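Local coordinates for tail protein, 43 kDa (Neisseria meningitidis MC58, PDB 3D37) that is of unknown function but is probably a phage-type tail protein, related to baseplate hub components and built from barrel-like domains, at residues A[150-153]-A[154-158]; A[287-290]-A[291-295]; A[322-325]-A[326-329]. All coordinates share one frame; numbering follows the deposited sequence.

Contact 1. Residues A[150-153]-A[154-158]; sequences TVWQ and ALTHI
Trp152 O is gripped twice by one residue, Thr156, which gives it both its amide and its hydroxyl just behind the capping box that starts helix 151-161. Thr156 N comes in nearly along the C=O axis at 2.8 Å from Trp152 O. Thr156 OG1, 2.9 Å from the same Trp152 O, donates from well above the carbonyl plane. It can do so because OG1 sits beside its own backbone N (chi1 -60°), leaning back over the previous turn.

At the N-cap, Thr150 OG1 takes the Gln153 N-H across 2.8 Å. Gln153 returns the bond through its side chain: OE1 accepts from Thr150 N at 3.0 Å, in the carbonyl plane and on a lone pair. Cap residue and third helical residue thus bond each other reciprocally, backbone N-H to side-chain oxygen in both directions.

On the buried side, Leu155 CD2 lies obliquely against the six-membered part of the Trp152 indole, 4.0 Å from CZ3. Pro166 of strand 165-168 touches both residues, and Leu98 of helix 95-100 packs on Trp152. A water finishes the Trp152-Thr156 link: it donates to Thr156 OG1 at 2.8 Å and accepts, weakly, from Trp152 NE1.

Contact 2. Residues A[287-290]-A[291-295]; sequences HKTR and DGVLW
Thr289 sets its methyl over one face of the Trp295 indole: CG2 stands 3.8 Å from the centroid of the six-membered ring and 14° off the normal, a CH-pi contact somewhat offset toward the rim. With OG1 in the crowded position between the backbone N and carbonyl carbon (chi1 71°), the two branches of Thr289 part company, CG2 going to the ring and OG1 into the turn.

That turn is a type I turn from Thr289 to Gly292 followed by a G1 bulge, with Gly292 at positive phi. Gly292 N bonds Thr289 O, and Thr289 N reaches past it to Val293 O at 2.8 Å. Thr289 OG1 also accepts from Val293 N at 3.0 Å. The hydroxyl points to Asp291 OD1 as well, though that separation is too short to be taken at face value.

The ends of the loop are joined where Trp295 N donates to His287 O at 3.2 Å. The indole has a second tie: its N-H edge meets an in-plane water 2.9 Å from Trp295 NE1, and this water donates to Lys288 O. Away from the ring, the extended Lys288 chain crosses Leu294, CG lying 3.8 Å from Leu294 CD2, before NZ reaches its salt bridge with Asp64. Arg290, at the tip, pairs instead with Asp195 of the second subunit.

The chemistry is therefore split: an apolar methyl-on-indole seat beside strand 187-191 holds the base, hydroxyl and backbone bonds fix the bend, and the charged ends tie the loop to its surroundings and to a neighbouring subunit.

Contact 3. Residues A[322-325]-A[326-329]; sequences MLSR and MDGT
Ser324 turns OG into the cleft between its backbone N and carbonyl carbon (chi1 57°), which puts the hydroxyl in front of the Asp327 amide; Asp327 N donates to Ser324 OG at 3.0 Å. The Asp327 CB packs against the same oxygen beside the bonded amide, 3.3 Å from Ser324 OG. One residue back, Leu323 carries CG anti to N (chi1 173°) and brings CD1 obliquely to 3.8 Å from Thr329 OG1, on the sheet face that Leu323 and Thr329 share.

The backbone closes the rest. Ser324 and Gly328 make an antiparallel hydrogen-bonded pair: Ser324 N reaches Gly328 O at 3.1 Å, while the return bond from Gly328 N to Ser324 O is strongly bent and weak. Leu323 and Thr329 follow as a non-hydrogen-bonded pair, where the Leu323 CA hydrogen points at Gly328 O and the Thr329 CA hydrogen at Met322 O. Gly328 adopts positive phi (57°) just before the chain turns its corner at Thr329 into strand 330-337.

The tip is exposed and faces another molecule: Lys82 of the third subunit donates to Met326 O. This is a beta-hairpin end with Arg325, Met326 and Asp327 as its connection, in which Ser324, accepting through OG from Asp327 and through O from Gly328, fits an ST motif, its main-chain bond being the weak one.

In the fold
Contact 1 stands apart, on the opposite side of the chain's centre from the other two, its centre 32 Å from contact 2 and 36 Å from contact 3. It is a helix start, partly buried against helices 95-100 and 113-121 and strand 165-168, bonded mainly through its capping box and i to i+4 bonds. Contacts 2 and 3 are chain reversals in the C-terminal part, centres 17 Å apart, and they touch: His287 packs on Thr329, and its NE2 bonds weakly to Met322 O. Contact 2 keeps a buried aromatic base under an exposed tip, whereas contact 3 is mostly surface and relies on backbone pairing and one serine hydroxyl. Both bends reach neighbouring subunits, through Arg290 and Met326 O.

Contact 1. Residues A[150-153]-A[154-158]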
loop_
_atom_site.group_PDB
_atom_site.type_symbol
_atom_site.label_atom_id
_atom_site.label_comp_id
_atom_site.label_asym_id
_atom_site.label_seq_id
_atom_site.Cartn_x
_atom_site.Cartn_y
_atom_site.Cartn_z
ATOM N N THR A 150 3.907 -27.990 -34.310
ATOM C CA THR A 150 3.074 -28.540 -33.331
ATOM C C THR A 150 1.824 -28.897 -34.077
ATOM O O THR A 150 1.550 -28.366 -35.134
ATOM C CB THR A 150 2.768 -27.475 -32.201
ATOM O OG1 THR A 150 2.007 -26.366 -32.734
ATOM C CG2 THR A 150 4.070 -26.959 -31.543
ATOM N N VAL A 151 1.030 -29.777 -33.518
ATOM C CA VAL A 151 -0.287 -30.050 -34.102
ATOM C C VAL A 151 -1.097 -28.730 -34.299
ATOM O O VAL A 151 -1.759 -28.534 -35.352
ATOM C CB VAL A 151 -1.061 -31.090 -33.258
ATOM C CG1 VAL A 151 -2.341 -31.517 -33.965
ATOM C CG2 VAL A 151 -0.183 -32.316 -32.969
ATOM N N TRP A 152 -1.039 -27.856 -33.277
ATOM C CA TRP A 152 -1.712 -26.562 -33.279
ATOM C C TRP A 152 -1.257 -25.649 -34.420
ATOM O O TRP A 152 -2.077 -25.190 -35.182
ATOM C CB TRP A 152 -1.603 -25.815 -31.930
ATOM C CG TRP A 152 -2.711 -24.860 -31.860
ATOM C CD1 TRP A 152 -2.659 -23.500 -32.113
ATOM C CD2 TRP A 152 -4.078 -25.180 -31.693
ATOM N NE1 TRP A 152 -3.917 -22.972 -32.084
ATOM C CE2 TRP A 152 -4.811 -23.962 -31.805
ATOM C CE3 TRP A 152 -4.764 -26.362 -31.382
ATOM C CZ2 TRP A 152 -6.181 -23.897 -31.626
ATOM C CZ3 TRP A 152 -6.118 -26.305 -31.221
ATOM C CH2 TRP A 152 -6.828 -25.083 -31.323
ATOM N N GLN A 153 0.030 -25.383 -34.514
ATOM C CA GLN A 153 0.599 -24.652 -35.660
ATOM C C GLN A 153 0.153 -25.184 -36.990
ATOM O O GLN A 153 -0.234 -24.407 -37.869
ATOM C CB GLN A 153 2.107 -24.716 -35.638
ATOM C CG GLN A 153 2.706 -23.763 -34.672
ATOM C CD GLN A 153 4.201 -23.981 -34.496
ATOM O OE1 GLN A 153 4.673 -25.112 -34.537
ATOM N NE2 GLN A 153 4.945 -22.899 -34.253
ATOM N N ALA A 154 0.171 -26.513 -37.129
ATOM C CA ALA A 154 -0.195 -27.150 -38.359
ATOM C C ALA A 154 -1.671 -26.960 -38.620
ATOM O O ALA A 154 -2.113 -26.751 -39.758
ATOM C CB ALA A 154 0.147 -28.689 -38.307
ATOM N N LEU A 155 -2.447 -27.053 -37.559
ATOM C CA LEU A 155 -3.865 -26.922 -37.691
ATOM C C LEU A 155 -4.252 -25.457 -38.078
ATOM O O LEU A 155 -5.212 -25.232 -38.835
ATOM C CB LEU A 155 -4.488 -27.303 -36.355
ATOM C CG LEU A 155 -5.919 -27.739 -36.189
ATOM C CD1 LEU A 155 -6.264 -28.831 -37.147
ATOM C CD2 LEU A 155 -5.972 -28.227 -34.760
ATOM N N THR A 156 -3.490 -24.504 -37.555
ATOM C CA THR A 156 -3.740 -23.082 -37.769
ATOM C C THR A 156 -3.442 -22.744 -39.245
ATOM O O THR A 156 -4.290 -22.192 -39.957
ATOM C CB THR A 156 -2.884 -22.226 -36.803
ATOM O OG1 THR A 156 -3.213 -22.545 -35.435
ATOM C CG2 THR A 156 -3.083 -20.708 -37.060
ATOM N N HIS A 157 -2.274 -23.190 -39.703
ATOM C CA HIS A 157 -1.837 -23.131 -41.126
ATOM C C HIS A 157 -2.924 -23.655 -42.072
ATOM O O HIS A 157 -3.484 -22.936 -42.899
ATOM C CB HIS A 157 -0.568 -23.956 -41.240
ATOM C CG HIS A 157 0.416 -23.461 -42.261
ATOM N ND1 HIS A 157 1.433 -22.578 -41.949
ATOM C CD2 HIS A 157 0.557 -23.748 -43.579
ATOM C CE1 HIS A 157 2.145 -22.334 -43.042
ATOM N NE2 HIS A 157 1.638 -23.040 -44.045
ATOM N N ILE A 158 -3.276 -24.910 -41.905
ATOM C CA ILE A 158 -4.300 -25.532 -42.690
ATOM C C ILE A 158 -5.616 -24.741 -42.684
ATOM O O ILE A 158 -6.217 -24.434 -43.741
ATOM C CB ILE A 158 -4.544 -26.975 -42.158
ATOM C CG1 ILE A 158 -3.340 -27.876 -42.471
ATOM C CG2 ILE A 158 -5.776 -27.545 -42.757
ATOM C CD1 ILE A 158 -3.216 -29.081 -41.514
HETATM O O HOH W 1 -2.960 -20.556 -33.546
#

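Contact 2. Residues A[287-290]-A[291-295]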
loop_
_atom_site.group_PDB
_atom_site.type_symbol
_atom_site.label_atom_id
_atom_site.label_comp_id
_atom_site.label_asym_id
_atom_site.label_seq_id
_atom_site.Cartn_x
_atom_site.Cartn_y
_atom_site.Cartn_z
ATOM N N HIS A 287 -21.488 -13.279 -14.934
ATOM C CA HIS A 287 -21.008 -14.120 -15.993
ATOM C C HIS A 287 -22.013 -14.399 -17.116
ATOM O O HIS A 287 -21.659 -15.007 -18.111
ATOM C CB HIS A 287 -20.537 -15.439 -15.425
ATOM C CG HIS A 287 -19.349 -15.291 -14.520
ATOM N ND1 HIS A 287 -19.067 -16.189 -13.519
ATOM C CD2 HIS A 287 -18.424 -14.312 -14.417
ATOM C CE1 HIS A 287 -18.002 -15.782 -12.855
ATOM N NE2 HIS A 287 -17.567 -14.677 -13.419
ATOM N N LYS A 288 -23.254 -13.919 -16.953
ATOM C CA LYS A 288 -24.341 -14.173 -17.915
ATOM C C LYS A 288 -24.965 -12.893 -18.406
ATOM O O LYS A 288 -25.029 -11.935 -17.692
ATOM C CB LYS A 288 -25.437 -14.982 -17.265
ATOM C CG LYS A 288 -25.040 -16.405 -17.111
ATOM C CD LYS A 288 -25.964 -17.170 -16.176
ATOM C CE LYS A 288 -25.666 -18.662 -16.313
ATOM N NZ LYS A 288 -26.445 -19.592 -15.376
ATOM N N THR A 289 -25.398 -12.904 -19.646
ATOM C CA THR A 289 -26.335 -11.903 -20.106
ATOM C C THR A 289 -27.669 -11.952 -19.329
ATOM O O THR A 289 -28.000 -12.918 -18.662
ATOM C CB THR A 289 -26.701 -12.105 -21.549
ATOM O OG1 THR A 289 -27.540 -13.283 -21.671
ATOM C CG2 THR A 289 -25.455 -12.228 -22.423
ATOM N N ARG A 290 -28.442 -10.893 -19.479
ATOM C CA ARG A 290 -29.773 -10.825 -18.906
ATOM C C ARG A 290 -30.671 -12.020 -19.282
ATOM O O ARG A 290 -31.516 -12.422 -18.505
ATOM C CB ARG A 290 -30.472 -9.514 -19.322
ATOM C CG ARG A 290 -30.261 -8.425 -18.347
ATOM C CD ARG A 290 -31.496 -7.479 -18.210
ATOM N NE ARG A 290 -32.472 -7.910 -17.181
ATOM C CZ ARG A 290 -32.217 -8.016 -15.866
ATOM N NH1 ARG A 290 -31.029 -7.730 -15.347
ATOM N NH2 ARG A 290 -33.179 -8.430 -15.057
ATOM N N ASP A 291 -30.498 -12.573 -20.465
ATOM C CA ASP A 291 -31.274 -13.747 -20.866
ATOM C C ASP A 291 -30.543 -15.066 -20.628
ATOM O O ASP A 291 -30.863 -16.092 -21.205
ATOM C CB ASP A 291 -31.772 -13.629 -22.307
ATOM C CG ASP A 291 -30.656 -13.608 -23.333
ATOM O OD1 ASP A 291 -29.570 -13.071 -23.003
ATOM O OD2 ASP A 291 -30.899 -14.094 -24.489
ATOM N N GLY A 292 -29.585 -15.040 -19.719
ATOM C CA GLY A 292 -29.058 -16.268 -19.155
ATOM C C GLY A 292 -27.986 -16.940 -19.946
ATOM O O GLY A 292 -27.678 -18.095 -19.673
ATOM N N VAL A 293 -27.380 -16.225 -20.889
ATOM C CA VAL A 293 -26.315 -16.815 -21.767
ATOM C C VAL A 293 -24.935 -16.485 -21.139
ATOM O O VAL A 293 -24.635 -15.318 -20.867
ATOM C CB VAL A 293 -26.424 -16.302 -23.239
ATOM C CG1 VAL A 293 -25.288 -16.787 -24.112
ATOM C CG2 VAL A 293 -27.807 -16.709 -23.914
ATOM N N LEU A 294 -24.151 -17.524 -20.869
ATOM C CA LEU A 294 -22.759 -17.388 -20.498
ATOM C C LEU A 294 -21.954 -16.684 -21.597
ATOM O O LEU A 294 -21.973 -17.103 -22.705
ATOM C CB LEU A 294 -22.165 -18.745 -20.168
ATOM C CG LEU A 294 -22.633 -19.310 -18.846
ATOM C CD1 LEU A 294 -22.465 -20.812 -18.759
ATOM C CD2 LEU A 294 -21.968 -18.619 -17.650
ATOM N N TRP A 295 -21.258 -15.599 -21.235
ATOM C CA TRP A 295 -20.379 -14.903 -22.167
ATOM C C TRP A 295 -19.373 -15.922 -22.716
ATOM O O TRP A 295 -18.821 -16.718 -21.977
ATOM C CB TRP A 295 -19.645 -13.736 -21.485
ATOM C CG TRP A 295 -20.504 -12.685 -20.931
ATOM C CD1 TRP A 295 -20.716 -12.429 -19.619
ATOM C CD2 TRP A 295 -21.237 -11.693 -21.648
ATOM N NE1 TRP A 295 -21.516 -11.358 -19.467
ATOM C CE2 TRP A 295 -21.893 -10.905 -20.695
ATOM C CE3 TRP A 295 -21.451 -11.430 -23.002
ATOM C CZ2 TRP A 295 -22.715 -9.842 -21.050
ATOM C CZ3 TRP A 295 -22.269 -10.405 -23.341
ATOM C CH2 TRP A 295 -22.870 -9.610 -22.392
HETATM O O HOH W 2 -22.741 -10.375 -17.061
#

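Contact 3. Residues A[322-325]-A[326-329]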
loop_
_atom_site.group_PDB
_atom_site.type_symbol
_atom_site.label_atom_id
_atom_site.label_comp_id
_atom_site.label_asym_id
_atom_site.label_seq_id
_atom_site.Cartn_x
_atom_site.Cartn_y
_atom_site.Cartn_z
ATOM N N MET A 322 -14.005 -13.935 -14.020
ATOM C CA MET A 322 -13.184 -13.548 -12.919
ATOM C C MET A 322 -13.981 -13.515 -11.595
ATOM O O MET A 322 -15.136 -13.128 -11.563
ATOM C CB MET A 322 -12.609 -12.148 -13.179
ATOM C CG MET A 322 -11.865 -11.952 -14.535
ATOM S SD MET A 322 -11.055 -10.289 -14.650
ATOM C CE MET A 322 -12.495 -9.275 -14.803
ATOM N N LEU A 323 -13.339 -13.944 -10.528
ATOM C CA LEU A 323 -13.773 -13.714 -9.158
ATOM C C LEU A 323 -12.569 -13.179 -8.398
ATOM O O LEU A 323 -11.502 -13.755 -8.487
ATOM C CB LEU A 323 -14.204 -15.025 -8.462
ATOM C CG LEU A 323 -14.557 -15.086 -6.949
ATOM C CD1 LEU A 323 -15.762 -14.215 -6.583
ATOM C CD2 LEU A 323 -14.744 -16.549 -6.538
ATOM N N SER A 324 -12.784 -12.113 -7.634
ATOM C CA SER A 324 -11.839 -11.619 -6.653
ATOM C C SER A 324 -12.564 -11.208 -5.395
ATOM O O SER A 324 -13.769 -10.898 -5.418
ATOM C CB SER A 324 -11.042 -10.414 -7.176
ATOM O OG SER A 324 -11.836 -9.315 -7.603
ATOM N N ARG A 325 -11.815 -11.147 -4.293
ATOM C CA ARG A 325 -12.358 -10.605 -3.048
ATOM C C ARG A 325 -12.719 -9.149 -3.222
ATOM O O ARG A 325 -13.783 -8.734 -2.834
ATOM C CB ARG A 325 -11.392 -10.827 -1.874
ATOM C CG ARG A 325 -10.985 -12.309 -1.713
ATOM C CD ARG A 325 -10.772 -12.713 -0.227
ATOM N NE ARG A 325 -9.571 -12.105 0.386
ATOM C CZ ARG A 325 -8.907 -12.604 1.451
ATOM N NH1 ARG A 325 -9.318 -13.746 2.058
ATOM N NH2 ARG A 325 -7.819 -11.963 1.929
ATOM N N MET A 326 -11.892 -8.397 -3.920
ATOM C CA MET A 326 -12.121 -6.968 -4.066
ATOM C C MET A 326 -13.319 -6.646 -4.957
ATOM O O MET A 326 -14.139 -5.795 -4.619
ATOM C CB MET A 326 -10.859 -6.339 -4.607
ATOM C CG MET A 326 -10.896 -4.840 -4.812
ATOM S SD MET A 326 -9.298 -4.262 -5.581
ATOM C CE MET A 326 -8.081 -4.654 -4.261
ATOM N N ASP A 327 -13.438 -7.332 -6.102
ATOM C CA ASP A 327 -14.428 -6.981 -7.104
ATOM C C ASP A 327 -15.547 -8.016 -7.274
ATOM O O ASP A 327 -16.379 -7.820 -8.092
ATOM C CB ASP A 327 -13.723 -6.722 -8.439
ATOM C CG ASP A 327 -12.741 -5.546 -8.364
ATOM O OD1 ASP A 327 -13.232 -4.420 -8.094
ATOM O OD2 ASP A 327 -11.514 -5.744 -8.580
ATOM N N GLY A 328 -15.587 -9.100 -6.495
ATOM C CA GLY A 328 -16.554 -10.167 -6.741
ATOM C C GLY A 328 -16.494 -10.782 -8.149
ATOM O O GLY A 328 -15.426 -10.930 -8.755
ATOM N N THR A 329 -17.670 -11.076 -8.669
ATOM C CA THR A 329 -17.881 -11.810 -9.922
ATOM C C THR A 329 -18.014 -10.857 -11.103
ATOM O O THR A 329 -18.872 -10.022 -11.122
ATOM C CB THR A 329 -19.162 -12.738 -9.742
ATOM O OG1 THR A 329 -18.878 -13.724 -8.732
ATOM C CG2 THR A 329 -19.440 -13.479 -10.985
#